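Local coordinates for protein acyl-CoA thioesterase II (Mycobacterium avium subsp. paratuberculosis, PDB 4R9Z) that probably hydrolyses fatty acyl-CoA thioesters to free fatty acid and coenzyme A, as a double hot-dog member of the C/M/P thioester hydrolase family, at residues W23-Q29 with Q74-V80; L30-A34 with W153-R157; L38-A44 with Y197-V201; T88-V94 with E105-K111. One frame throughout, in Å; residues are numbered along the deposited sequence.

Contact 1: W23-Q29 with Q74-V80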
loop_
_atom_site.group_PDB
_atom_site.type_symbol
_atom_site.label_atom_id
_atom_site.label_comp_id
_atom_site.label_asym_id
_atom_site.label_seq_id
_atom_site.Cartn_x
_atom_site.Cartn_y
_atom_site.Cartn_z
ATOM N N TRP B 23 -9.643 10.080 -21.193
ATOM C CA TRP B 23 -9.251 9.245 -20.068
ATOM C C TRP B 23 -8.663 7.912 -20.519
ATOM O O TRP B 23 -8.718 6.923 -19.787
ATOM C CB TRP B 23 -10.449 8.990 -19.156
ATOM C CG TRP B 23 -11.083 10.225 -18.619
ATOM C CD1 TRP B 23 -12.186 10.850 -19.103
ATOM C CD2 TRP B 23 -10.643 10.993 -17.495
ATOM N NE1 TRP B 23 -12.470 11.960 -18.349
ATOM C CE2 TRP B 23 -11.534 12.073 -17.355
ATOM C CE3 TRP B 23 -9.581 10.873 -16.591
ATOM C CZ2 TRP B 23 -11.401 13.029 -16.351
ATOM C CZ3 TRP B 23 -9.450 11.823 -15.591
ATOM C CH2 TRP B 23 -10.355 12.887 -15.481
ATOM N N ARG B 24 -8.077 7.883 -21.710
ATOM C CA ARG B 24 -7.672 6.608 -22.279
ATOM C C ARG B 24 -6.353 6.714 -23.016
ATOM O O ARG B 24 -6.104 7.675 -23.742
ATOM C CB ARG B 24 -8.763 6.068 -23.204
ATOM C CG ARG B 24 -9.982 5.561 -22.448
ATOM C CD ARG B 24 -10.930 4.793 -23.330
ATOM N NE ARG B 24 -12.212 4.585 -22.665
ATOM C CZ ARG B 24 -12.525 3.509 -21.952
ATOM N NH1 ARG B 24 -11.647 2.526 -21.806
ATOM N NH2 ARG B 24 -13.721 3.417 -21.386
ATOM N N PHE B 25 -5.503 5.722 -22.780
ATOM C CA PHE B 25 -4.148 5.684 -23.309
ATOM C C PHE B 25 -3.826 4.270 -23.768
ATOM O O PHE B 25 -4.423 3.301 -23.296
ATOM C CB PHE B 25 -3.125 6.131 -22.260
ATOM C CG PHE B 25 -3.420 7.468 -21.648
ATOM C CD1 PHE B 25 -4.293 7.576 -20.575
ATOM C CD2 PHE B 25 -2.810 8.614 -22.126
ATOM C CE1 PHE B 25 -4.568 8.802 -20.007
ATOM C CE2 PHE B 25 -3.078 9.845 -21.558
ATOM C CZ PHE B 25 -3.959 9.940 -20.497
ATOM N N VAL B 26 -2.862 4.153 -24.669
ATOM C CA VAL B 26 -2.355 2.847 -25.053
ATOM C C VAL B 26 -0.856 2.831 -24.801
ATOM O O VAL B 26 -0.147 3.783 -25.128
ATOM C CB VAL B 26 -2.659 2.520 -26.537
ATOM C CG1 VAL B 26 -2.267 1.088 -26.870
ATOM C CG2 VAL B 26 -4.133 2.755 -26.843
ATOM N N GLY B 27 -0.383 1.759 -24.177
ATOM C CA GLY B 27 1.019 1.641 -23.831
ATOM C C GLY B 27 1.674 0.483 -24.548
ATOM O O GLY B 27 1.187 -0.648 -24.509
ATOM N N GLN B 28 2.780 0.762 -25.223
ATOM C CA GLN B 28 3.447 -0.273 -25.990
ATOM C C GLN B 28 4.289 -1.123 -25.061
ATOM O O GLN B 28 4.909 -0.618 -24.125
ATOM C CB GLN B 28 4.306 0.326 -27.109
ATOM C CG GLN B 28 3.499 0.895 -28.266
ATOM C CD GLN B 28 2.423 -0.054 -28.763
ATOM O OE1 GLN B 28 2.621 -1.268 -28.826
ATOM N NE2 GLN B 28 1.268 0.500 -29.110
ATOM N N GLN B 29 4.307 -2.423 -25.321
ATOM C CA GLN B 29 5.043 -3.336 -24.473
ATOM C C GLN B 29 6.324 -3.724 -25.180
ATOM O O GLN B 29 6.412 -3.662 -26.408
ATOM C CB GLN B 29 4.206 -4.574 -24.150
ATOM C CG GLN B 29 2.892 -4.259 -23.467
ATOM C CD GLN B 29 3.072 -3.375 -22.248
ATOM O OE1 GLN B 29 3.864 -3.683 -21.361
ATOM N NE2 GLN B 29 2.340 -2.266 -22.203
ATOM N N GLN B 74 1.382 -7.845 -27.418
ATOM C CA GLN B 74 0.271 -6.950 -27.706
ATOM C C GLN B 74 0.340 -5.741 -26.776
ATOM O O GLN B 74 0.790 -5.857 -25.636
ATOM C CB GLN B 74 -1.063 -7.679 -27.545
ATOM C CG GLN B 74 -1.158 -8.984 -28.324
ATOM C CD GLN B 74 -1.134 -8.782 -29.831
ATOM O OE1 GLN B 74 -0.206 -9.221 -30.512
ATOM N NE2 GLN B 74 -2.161 -8.124 -30.361
ATOM N N PRO B 75 -0.090 -4.570 -27.265
ATOM C CA PRO B 75 -0.075 -3.355 -26.443
ATOM C C PRO B 75 -1.143 -3.404 -25.351
ATOM O O PRO B 75 -1.963 -4.321 -25.348
ATOM C CB PRO B 75 -0.364 -2.238 -27.450
ATOM C CG PRO B 75 -1.058 -2.907 -28.579
ATOM C CD PRO B 75 -0.537 -4.309 -28.644
ATOM N N VAL B 76 -1.140 -2.421 -24.455
ATOM C CA VAL B 76 -2.059 -2.404 -23.320
ATOM C C VAL B 76 -2.922 -1.139 -23.276
ATOM O O VAL B 76 -2.413 -0.025 -23.412
ATOM C CB VAL B 76 -1.274 -2.526 -21.989
ATOM C CG1 VAL B 76 -2.192 -2.337 -20.786
ATOM C CG2 VAL B 76 -0.533 -3.857 -21.929
ATOM N N ASP B 77 -4.224 -1.314 -23.059
ATOM C CA ASP B 77 -5.145 -0.182 -22.952
ATOM C C ASP B 77 -5.301 0.269 -21.507
ATOM O O ASP B 77 -5.712 -0.518 -20.650
ATOM C CB ASP B 77 -6.528 -0.539 -23.507
ATOM C CG ASP B 77 -6.482 -1.036 -24.938
ATOM O OD1 ASP B 77 -5.741 -0.454 -25.758
ATOM O OD2 ASP B 77 -7.197 -2.016 -25.242
ATOM N N PHE B 78 -5.000 1.537 -21.243
ATOM C CA PHE B 78 -5.172 2.095 -19.906
ATOM C C PHE B 78 -6.377 3.022 -19.833
ATOM O O PHE B 78 -6.419 4.049 -20.509
ATOM C CB PHE B 78 -3.925 2.865 -19.471
ATOM C CG PHE B 78 -2.686 2.025 -19.380
ATOM C CD1 PHE B 78 -1.927 1.756 -20.507
ATOM C CD2 PHE B 78 -2.272 1.513 -18.161
ATOM C CE1 PHE B 78 -0.787 0.990 -20.419
ATOM C CE2 PHE B 78 -1.131 0.742 -18.068
ATOM C CZ PHE B 78 -0.389 0.481 -19.198
ATOM N N GLU B 79 -7.355 2.660 -19.010
ATOM C CA GLU B 79 -8.472 3.551 -18.723
ATOM C C GLU B 79 -8.253 4.260 -17.393
ATOM O O GLU B 79 -7.965 3.618 -16.383
ATOM C CB GLU B 79 -9.801 2.790 -18.692
ATOM C CG GLU B 79 -10.997 3.682 -18.353
ATOM C CD GLU B 79 -12.281 2.907 -18.092
ATOM O OE1 GLU B 79 -12.216 1.675 -17.880
ATOM O OE2 GLU B 79 -13.357 3.542 -18.076
ATOM N N VAL B 80 -8.385 5.583 -17.400
ATOM C CA VAL B 80 -8.263 6.386 -16.186
ATOM C C VAL B 80 -9.631 6.874 -15.712
ATOM O O VAL B 80 -10.492 7.219 -16.522
ATOM C CB VAL B 80 -7.341 7.602 -16.398
ATOM C CG1 VAL B 80 -7.158 8.374 -15.102
ATOM C CG2 VAL B 80 -6.002 7.164 -16.955
#
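Arg24 swings CG beside its backbone N (chi1 -72°) and then runs extended to NE, while Glu79 across from it sets CG anti to the backbone N, and the two chains end up side by side. The guanidinium lies stacked on the carboxylate, the planes 23° apart, with Glu79 CG over one of its faces. Arg24 NH2 and Glu79 OE2, 3.3 Å apart, form a salt bridge of charge alone, because the oxygen sits well out of the guanidinium plane; Glu79 OE1 has its own salt bridge to Arg97. On the opposite face, Phe25 CE1 meets Val80 CG2 at 3.7 Å, and the methyl arrives at the ring edge. Phe78 directs its edge at the backbone of Gly27, with CE1 3.9 Å from Gly27 N. The frame is antiparallel pairing, tied by five backbone bonds that include Gly27 N to Val76 O at 2.8 Å. Gly27 O accepts twice, from Val76 N and, 69° above the carbonyl plane, from Gln29 NE2 at 3.0 Å. That amide also reaches Gln45 and crosses Val76 obliquely, NE2 nearest CG2. Strand 24-27 is thereby added to the edge of strand 76-85, whose far side pairs with strand 89-98; Phe25 and Phe78 rest on helix 39-52, the long helix that a hot-dog sheet wraps, and the backbone of Val26 pairs with that of Glu18 on strand 18-19.

Contact 2: L30-A34 with W153-R157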
loop_
_atom_site.group_PDB
_atom_site.type_symbol
_atom_site.label_atom_id
_atom_site.label_comp_id
_atom_site.label_asym_id
_atom_site.label_seq_id
_atom_site.Cartn_x
_atom_site.Cartn_y
_atom_site.Cartn_z
ATOM N N LEU B 30 7.317 -4.135 -24.406
ATOM C CA LEU B 30 8.583 -4.534 -24.983
ATOM C C LEU B 30 8.799 -6.029 -24.816
ATOM O O LEU B 30 8.368 -6.617 -23.824
ATOM C CB LEU B 30 9.726 -3.725 -24.357
ATOM C CG LEU B 30 9.643 -3.419 -22.861
ATOM C CD1 LEU B 30 9.982 -4.632 -22.029
ATOM C CD2 LEU B 30 10.547 -2.249 -22.503
ATOM N N PRO B 31 9.433 -6.649 -25.824
ATOM C CA PRO B 31 9.738 -8.081 -25.890
ATOM C C PRO B 31 10.428 -8.627 -24.648
ATOM O O PRO B 31 11.378 -8.036 -24.130
ATOM C CB PRO B 31 10.661 -8.181 -27.103
ATOM C CG PRO B 31 10.214 -7.080 -27.988
ATOM C CD PRO B 31 9.779 -5.961 -27.081
ATOM N N ALA B 32 9.922 -9.762 -24.230
ATOM C CA ALA B 32 10.443 -10.426 -23.096
ATOM C C ALA B 32 10.405 -11.888 -23.401
ATOM O O ALA B 32 9.491 -12.363 -24.074
ATOM C CB ALA B 32 9.598 -10.105 -21.895
ATOM N N PRO B 33 11.449 -12.631 -22.824
ATOM C CA PRO B 33 11.239 -14.076 -22.953
ATOM C C PRO B 33 10.099 -14.368 -22.033
ATOM O O PRO B 33 10.292 -14.113 -20.865
ATOM C CB PRO B 33 12.487 -14.690 -22.332
ATOM C CG PRO B 33 13.511 -13.643 -22.353
ATOM C CD PRO B 33 12.775 -12.415 -22.064
ATOM N N ALA B 34 8.997 -14.911 -22.515
ATOM C CA ALA B 34 7.850 -15.216 -21.687
ATOM C C ALA B 34 6.607 -15.373 -22.512
ATOM O O ALA B 34 6.035 -16.431 -22.519
ATOM C CB ALA B 34 7.620 -14.181 -20.609
ATOM N N TRP B 153 16.119 -9.239 -21.190
ATOM C CA TRP B 153 14.945 -8.527 -20.695
ATOM C C TRP B 153 15.127 -7.016 -20.771
ATOM O O TRP B 153 15.886 -6.427 -19.995
ATOM C CB TRP B 153 14.636 -8.931 -19.255
ATOM C CG TRP B 153 14.339 -10.380 -19.078
ATOM C CD1 TRP B 153 15.239 -11.405 -19.064
ATOM C CD2 TRP B 153 13.051 -10.973 -18.871
ATOM N NE1 TRP B 153 14.591 -12.601 -18.869
ATOM C CE2 TRP B 153 13.247 -12.363 -18.743
ATOM C CE3 TRP B 153 11.751 -10.465 -18.783
ATOM C CZ2 TRP B 153 12.193 -13.250 -18.539
ATOM C CZ3 TRP B 153 10.707 -11.347 -18.575
ATOM C CH2 TRP B 153 10.934 -12.723 -18.457
ATOM N N ALA B 154 14.406 -6.396 -21.699
ATOM C CA ALA B 154 14.500 -4.962 -21.935
ATOM C C ALA B 154 14.164 -4.147 -20.689
ATOM O O ALA B 154 14.771 -3.107 -20.434
ATOM C CB ALA B 154 13.587 -4.566 -23.080
ATOM N N SER B 155 13.188 -4.623 -19.924
ATOM C CA SER B 155 12.756 -3.944 -18.706
ATOM C C SER B 155 13.820 -3.953 -17.607
ATOM O O SER B 155 13.763 -3.153 -16.672
ATOM C CB SER B 155 11.473 -4.583 -18.189
ATOM O OG SER B 155 10.915 -5.433 -19.173
ATOM N N LEU B 156 14.754 -4.894 -17.691
ATOM C CA LEU B 156 15.836 -4.987 -16.713
ATOM C C LEU B 156 17.117 -4.226 -17.078
ATOM O O LEU B 156 17.872 -3.824 -16.193
ATOM C CB LEU B 156 16.175 -6.457 -16.462
ATOM C CG LEU B 156 14.998 -7.324 -16.009
ATOM C CD1 LEU B 156 15.464 -8.732 -15.672
ATOM C CD2 LEU B 156 14.284 -6.693 -14.825
ATOM N N ARG B 157 17.359 -4.024 -18.371
ATOM C CA ARG B 157 18.651 -3.498 -18.829
ATOM C C ARG B 157 18.822 -1.970 -18.874
ATOM O O ARG B 157 19.894 -1.488 -19.245
ATOM C CB ARG B 157 18.962 -4.064 -20.222
ATOM C CG ARG B 157 19.203 -5.570 -20.237
ATOM C CD ARG B 157 19.702 -6.063 -21.594
ATOM N NE ARG B 157 18.622 -6.325 -22.544
ATOM C CZ ARG B 157 18.292 -5.519 -23.548
ATOM N NH1 ARG B 157 18.962 -4.389 -23.740
ATOM N NH2 ARG B 157 17.295 -5.843 -24.365
#
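Pro33 crosses the indole of Trp153 obliquely and sets CD over one face, and this is the more closely packed part of the contact. The CD atom stands 3.5 Å from the centroid of the five-membered ring and 18° off the normal, a CH-pi interaction. Pro33 CG follows behind CD, 3.8 Å from Trp153 NE1, so one edge of the pyrrolidine covers the pyrrole part of the indole. Over the six-membered part the approach is oblique, Ala32 CB coming within 3.7 Å of Trp153 CZ3. Trp153 reaches these residues with CG beside its backbone N (chi1 -61°), which turns the indole back across the 30-34 loop. At the other end a smaller apolar cluster forms, where both methyls of Leu30 close on Ala154 CB, CD1 at 3.8 Å. The looser, solvent-exposed side belongs to Ala34, whose CB is 4.2 Å from Trp153 CH2, and to Pro31, whose ring stays farther off still. Ser155 and Trp153 also touch Leu38, while Ala154 O accepts a hydrogen bond from Ser7, so the 153-157 turn is fastened to its surroundings by other means as well. Two loops without regular secondary structure thus meet mainly through carbon surfaces, and the chemistry implies that shape and apolar burial, with the polarisable indole face receiving the C-H of Pro33 CD, hold them together rather than directed polar bonds.

Contact 3: L38-A44 with Y197-V201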
loop_
_atom_site.group_PDB
_atom_site.type_symbol
_atom_site.label_atom_id
_atom_site.label_comp_id
_atom_site.label_asym_id
_atom_site.label_seq_id
_atom_site.Cartn_x
_atom_site.Cartn_y
_atom_site.Cartn_z
ATOM N N LEU B 38 6.400 -7.216 -17.240
ATOM C CA LEU B 38 6.822 -7.002 -15.864
ATOM C C LEU B 38 5.923 -6.001 -15.159
ATOM O O LEU B 38 5.571 -4.967 -15.724
ATOM C CB LEU B 38 8.271 -6.528 -15.809
ATOM C CG LEU B 38 9.301 -7.654 -15.780
ATOM C CD1 LEU B 38 9.468 -8.282 -17.152
ATOM C CD2 LEU B 38 10.626 -7.132 -15.249
ATOM N N GLY B 39 5.560 -6.322 -13.921
ATOM C CA GLY B 39 4.725 -5.453 -13.118
ATOM C C GLY B 39 5.209 -4.016 -13.091
ATOM O O GLY B 39 4.451 -3.094 -13.392
ATOM N N GLY B 40 6.485 -3.830 -12.770
ATOM C CA GLY B 40 7.073 -2.506 -12.672
ATOM C C GLY B 40 6.864 -1.680 -13.923
ATOM O O GLY B 40 6.671 -0.469 -13.851
ATOM N N HIS B 41 6.900 -2.346 -15.069
ATOM C CA HIS B 41 6.704 -1.685 -16.349
ATOM C C HIS B 41 5.262 -1.223 -16.548
ATOM O O HIS B 41 5.014 -0.070 -16.902
ATOM C CB HIS B 41 7.106 -2.620 -17.491
ATOM C CG HIS B 41 6.839 -2.057 -18.851
ATOM N ND1 HIS B 41 7.662 -1.129 -19.451
ATOM C CD2 HIS B 41 5.835 -2.294 -19.729
ATOM C CE1 HIS B 41 7.176 -0.817 -20.641
ATOM N NE2 HIS B 41 6.071 -1.513 -20.834
ATOM N N ILE B 42 4.316 -2.125 -16.312
ATOM C CA ILE B 42 2.916 -1.818 -16.546
ATOM C C ILE B 42 2.400 -0.838 -15.495
ATOM O O ILE B 42 1.535 -0.015 -15.793
ATOM C CB ILE B 42 2.046 -3.100 -16.579
ATOM C CG1 ILE B 42 0.678 -2.805 -17.195
ATOM C CG2 ILE B 42 1.900 -3.718 -15.202
ATOM C CD1 ILE B 42 -0.054 -4.037 -17.661
ATOM N N SER B 43 2.935 -0.909 -14.280
ATOM C CA SER B 43 2.512 0.003 -13.222
ATOM C C SER B 43 3.101 1.395 -13.439
ATOM O O SER B 43 2.508 2.397 -13.045
ATOM C CB SER B 43 2.909 -0.525 -11.841
ATOM O OG SER B 43 4.301 -0.401 -11.617
ATOM N N ALA B 44 4.277 1.452 -14.053
ATOM C CA ALA B 44 4.897 2.729 -14.390
ATOM C C ALA B 44 4.102 3.443 -15.475
ATOM O O ALA B 44 3.912 4.658 -15.425
ATOM C CB ALA B 44 6.332 2.525 -14.837
ATOM N N TYR B 197 8.973 2.221 -11.361
ATOM C CA TYR B 197 9.365 1.165 -12.299
ATOM C C TYR B 197 10.461 0.275 -11.709
ATOM O O TYR B 197 10.320 -0.944 -11.647
ATOM C CB TYR B 197 9.839 1.793 -13.616
ATOM C CG TYR B 197 9.870 0.884 -14.831
ATOM C CD1 TYR B 197 10.266 -0.445 -14.735
ATOM C CD2 TYR B 197 9.514 1.370 -16.085
ATOM C CE1 TYR B 197 10.299 -1.266 -15.847
ATOM C CE2 TYR B 197 9.544 0.556 -17.206
ATOM C CZ TYR B 197 9.939 -0.760 -17.081
ATOM O OH TYR B 197 9.968 -1.573 -18.192
ATOM N N MET B 198 11.559 0.899 -11.297
ATOM C CA MET B 198 12.717 0.176 -10.787
ATOM C C MET B 198 12.461 -0.391 -9.386
ATOM O O MET B 198 12.926 -1.484 -9.062
ATOM C CB MET B 198 13.949 1.092 -10.798
ATOM C CG MET B 198 14.519 1.456 -9.438
ATOM S SD MET B 198 15.645 0.206 -8.799
ATOM C CE MET B 198 16.420 -0.320 -10.321
ATOM N N SER B 199 11.708 0.342 -8.570
ATOM C CA SER B 199 11.383 -0.089 -7.212
ATOM C C SER B 199 10.651 -1.425 -7.198
ATOM O O SER B 199 10.739 -2.181 -6.232
ATOM C CB SER B 199 10.531 0.964 -6.503
ATOM O OG SER B 199 9.213 0.974 -7.027
ATOM N N ALA B 200 9.907 -1.695 -8.260
ATOM C CA ALA B 200 9.141 -2.924 -8.361
ATOM C C ALA B 200 9.963 -4.110 -8.867
ATOM O O ALA B 200 9.914 -5.193 -8.284
ATOM C CB ALA B 200 7.925 -2.707 -9.254
ATOM N N VAL B 201 10.701 -3.910 -9.956
ATOM C CA VAL B 201 11.384 -5.017 -10.630
ATOM C C VAL B 201 12.586 -5.586 -9.871
ATOM O O VAL B 201 12.993 -6.717 -10.122
ATOM C CB VAL B 201 11.872 -4.605 -12.040
ATOM C CG1 VAL B 201 10.699 -4.192 -12.909
ATOM C CG2 VAL B 201 12.894 -3.482 -11.948
#
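Tyr197 lays its ring against the first turn of helix 39-52, one face turned to the backbone of Gly40 and His41. His41 CA sits 3.7 Å from the ring centroid and 20° off the normal, a CH-pi contact, and Gly40 O lies over the same face, displaced toward the rim. The two aromatic side chains run alongside each other and point the same way. Their planes are inclined at 68° in an oblique pairing that brings the phenol hydroxyl to the edge of the imidazole, where Tyr197 OH and His41 ND1 form a hydrogen bond of 2.7 Å. Both residues place CG anti to the backbone N (chi1 176° in His41), which carries the two groups out along one side of the helix pair. Beside the ring, Ala44 CB touches Tyr197 CD2 at 3.6 Å. The backbones come closest at Gly40, where Ala200 CB packs 3.5 Å from Gly40 CA and Tyr197 CA makes a C-H...O contact to Gly40 O. Leu38, in the N-cap position, crosses Val201 at about a right angle, CD2 to CG1 3.8 Å. Running nearly antiparallel, the short segments have axes only 7.7 Å apart, a separation that the glycine and two alanines permit. The chemistry is therefore a small-residue helix interface with one polar clasp: the buried hydroxyl and imidazole nitrogen satisfy each other, which probably limits the rotation of both rings where the two hot-dog helices meet.

Contact 4: T88-V94 with E105-K111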
loop_
_atom_site.group_PDB
_atom_site.type_symbol
_atom_site.label_atom_id
_atom_site.label_comp_id
_atom_site.label_asym_id
_atom_site.label_seq_id
_atom_site.Cartn_x
_atom_site.Cartn_y
_atom_site.Cartn_z
ATOM N N THR B 88 -6.692 20.791 -3.431
ATOM C CA THR B 88 -5.354 20.364 -3.048
ATOM C C THR B 88 -4.989 19.028 -3.681
ATOM O O THR B 88 -3.936 18.887 -4.304
ATOM C CB THR B 88 -5.219 20.231 -1.511
ATOM O OG1 THR B 88 -5.763 21.389 -0.865
ATOM C CG2 THR B 88 -3.765 20.071 -1.118
ATOM N N PHE B 89 -5.882 18.055 -3.534
ATOM C CA PHE B 89 -5.597 16.681 -3.932
ATOM C C PHE B 89 -6.315 16.225 -5.195
ATOM O O PHE B 89 -7.405 16.695 -5.527
ATOM C CB PHE B 89 -5.966 15.721 -2.796
ATOM C CG PHE B 89 -4.986 15.708 -1.663
ATOM C CD1 PHE B 89 -3.820 14.966 -1.749
ATOM C CD2 PHE B 89 -5.235 16.433 -0.507
ATOM C CE1 PHE B 89 -2.913 14.950 -0.705
ATOM C CE2 PHE B 89 -4.336 16.425 0.538
ATOM C CZ PHE B 89 -3.171 15.682 0.440
ATOM N N SER B 90 -5.696 15.267 -5.870
ATOM C CA SER B 90 -6.331 14.537 -6.951
ATOM C C SER B 90 -6.180 13.041 -6.696
ATOM O O SER B 90 -5.200 12.599 -6.095
ATOM C CB SER B 90 -5.714 14.913 -8.302
ATOM O OG SER B 90 -5.968 16.267 -8.624
ATOM N N ALA B 91 -7.155 12.266 -7.151
ATOM C CA ALA B 91 -7.086 10.818 -7.047
ATOM C C ALA B 91 -7.512 10.192 -8.365
ATOM O O ALA B 91 -8.429 10.679 -9.025
ATOM C CB ALA B 91 -7.956 10.321 -5.914
ATOM N N ARG B 92 -6.827 9.124 -8.757
ATOM C CA ARG B 92 -7.142 8.432 -10.003
ATOM C C ARG B 92 -7.226 6.926 -9.822
ATOM O O ARG B 92 -6.549 6.355 -8.971
ATOM C CB ARG B 92 -6.106 8.759 -11.081
ATOM C CG ARG B 92 -5.997 10.239 -11.396
ATOM C CD ARG B 92 -7.266 10.743 -12.057
ATOM N NE ARG B 92 -7.142 12.134 -12.475
ATOM C CZ ARG B 92 -7.713 13.146 -11.834
ATOM N NH1 ARG B 92 -8.442 12.911 -10.756
ATOM N NH2 ARG B 92 -7.556 14.388 -12.267
ATOM N N ARG B 93 -8.079 6.298 -10.624
ATOM C CA ARG B 93 -8.074 4.853 -10.803
ATOM C C ARG B 93 -7.540 4.574 -12.199
ATOM O O ARG B 93 -7.880 5.280 -13.142
ATOM C CB ARG B 93 -9.473 4.256 -10.666
ATOM C CG ARG B 93 -9.525 2.779 -11.040
ATOM C CD ARG B 93 -10.950 2.237 -11.185
ATOM N NE ARG B 93 -11.941 2.924 -10.363
ATOM C CZ ARG B 93 -13.217 3.068 -10.715
ATOM N NH1 ARG B 93 -13.635 2.583 -11.878
ATOM N NH2 ARG B 93 -14.072 3.702 -9.915
ATOM N N VAL B 94 -6.676 3.577 -12.335
ATOM C CA VAL B 94 -6.221 3.173 -13.657
ATOM C C VAL B 94 -6.413 1.679 -13.813
ATOM O O VAL B 94 -5.962 0.899 -12.981
ATOM C CB VAL B 94 -4.749 3.529 -13.909
ATOM C CG1 VAL B 94 -4.311 2.995 -15.260
ATOM C CG2 VAL B 94 -4.548 5.034 -13.844
ATOM N N GLU B 105 -5.003 -3.210 -11.793
ATOM C CA GLU B 105 -5.726 -2.011 -11.402
ATOM C C GLU B 105 -4.890 -1.240 -10.399
ATOM O O GLU B 105 -4.204 -1.840 -9.572
ATOM C CB GLU B 105 -7.098 -2.350 -10.822
ATOM C CG GLU B 105 -7.926 -1.116 -10.534
ATOM C CD GLU B 105 -9.403 -1.340 -10.734
ATOM O OE1 GLU B 105 -9.840 -1.384 -11.903
ATOM O OE2 GLU B 105 -10.123 -1.463 -9.721
ATOM N N ALA B 106 -4.941 0.085 -10.476
ATOM C CA ALA B 106 -4.133 0.926 -9.600
ATOM C C ALA B 106 -4.889 2.137 -9.095
ATOM O O ALA B 106 -5.771 2.662 -9.775
ATOM C CB ALA B 106 -2.882 1.376 -10.306
ATOM N N MET B 107 -4.551 2.569 -7.887
ATOM C CA MET B 107 -5.012 3.859 -7.406
ATOM C C MET B 107 -3.811 4.743 -7.139
ATOM O O MET B 107 -2.752 4.257 -6.767
ATOM C CB MET B 107 -5.871 3.713 -6.156
ATOM C CG MET B 107 -7.132 2.902 -6.372
ATOM S SD MET B 107 -8.165 2.884 -4.903
ATOM C CE MET B 107 -7.095 2.023 -3.766
ATOM N N SER B 108 -3.968 6.038 -7.369
ATOM C CA SER B 108 -2.873 6.975 -7.179
ATOM C C SER B 108 -3.411 8.291 -6.672
ATOM O O SER B 108 -4.565 8.632 -6.909
ATOM C CB SER B 108 -2.097 7.193 -8.477
ATOM O OG SER B 108 -2.966 7.549 -9.535
ATOM N N SER B 109 -2.566 9.028 -5.966
ATOM C CA SER B 109 -2.980 10.284 -5.378
ATOM C C SER B 109 -1.943 11.354 -5.703
ATOM O O SER B 109 -0.757 11.056 -5.872
ATOM C CB SER B 109 -3.178 10.132 -3.871
ATOM O OG SER B 109 -3.738 11.306 -3.309
ATOM N N PHE B 110 -2.414 12.588 -5.834
ATOM C CA PHE B 110 -1.606 13.698 -6.332
ATOM C C PHE B 110 -1.881 14.955 -5.514
ATOM O O PHE B 110 -2.974 15.116 -4.970
ATOM C CB PHE B 110 -1.917 13.982 -7.804
ATOM C CG PHE B 110 -1.746 12.797 -8.705
ATOM C CD1 PHE B 110 -2.760 11.860 -8.835
ATOM C CD2 PHE B 110 -0.596 12.640 -9.451
ATOM C CE1 PHE B 110 -2.612 10.768 -9.669
ATOM C CE2 PHE B 110 -0.445 11.553 -10.287
ATOM C CZ PHE B 110 -1.455 10.616 -10.396
ATOM N N LYS B 111 -0.904 15.847 -5.425
ATOM C CA LYS B 111 -1.171 17.171 -4.884
ATOM C C LYS B 111 -0.248 18.216 -5.492
ATOM O O LYS B 111 0.719 17.884 -6.179
ATOM C CB LYS B 111 -1.040 17.182 -3.362
ATOM C CG LYS B 111 0.326 16.801 -2.849
ATOM C CD LYS B 111 0.405 17.007 -1.345
ATOM C CE LYS B 111 0.138 18.456 -0.977
ATOM N NZ LYS B 111 0.884 18.855 0.246
#
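Phe110 and Ser90, Ser108 and Arg92, and Ala106 and Val94 face each other as hydrogen-bonded antiparallel pairs, with six backbone bonds that include Phe110 N to Ser90 O at 2.8 Å and Arg92 N to Ser108 O at 3.0 Å. On the face carrying these pairs, the Phe110 ring turns an edge to Ser90 O, and its CE1 touches Arg92 CG at 3.8 Å, the two side chains crossing at about a right angle. Arg92 bends at chi2 (-67°), which leads its guanidinium back over its own strand, where NH1 bonds to Ala91 O at 2.8 Å. Further bonds to Glu85, Asp82 and Thr53 hold the group, so a buried positive charge is probably well compensated. On the other face, the Phe89 ring lies alongside Lys111, CD1 to CB 3.9 Å, and the Lys111 amine continues to Ser248 of the second subunit. Arg93 CD comes 3.9 Å from Glu105 OE1, but the charged end of Arg93 pairs with Glu105 of the second subunit, while Glu105 OE1 bonds to Thr95. Ser109 OG is taken by His60 and by Arg220 of the second subunit. This hairpin of strands 89-98 and 101-111 is flanked by strands 76-85 and 58-66; Arg92, Val94, Ser108 and Phe110 face helix 39-52, whereas Phe89, Arg93, Glu105 and Ser109 look toward the partner subunit.

Helix 39-52 ties together contacts 1, 3 and 4. It begins in contact 3, follows strand 24-27 of contact 1 in the chain, and lies under the sheet faces of contacts 1 and 4, which share neighbouring strands and touch where Phe78 CD2 meets Val94 CG1 at 3.8 Å. Contact 3, its centre about 4 Å from that of the chain, joins the two hot-dog halves; Gln29 of contact 1 packs on His41, and contact 2 is joined through Leu38 and through Tyr197, whose OH lies 3.4 Å from Ser155 CB. Contacts 2 and 4 lie on opposite sides of the chain's centre, their own centres about 28 Å apart, contact 4 facing the second subunit.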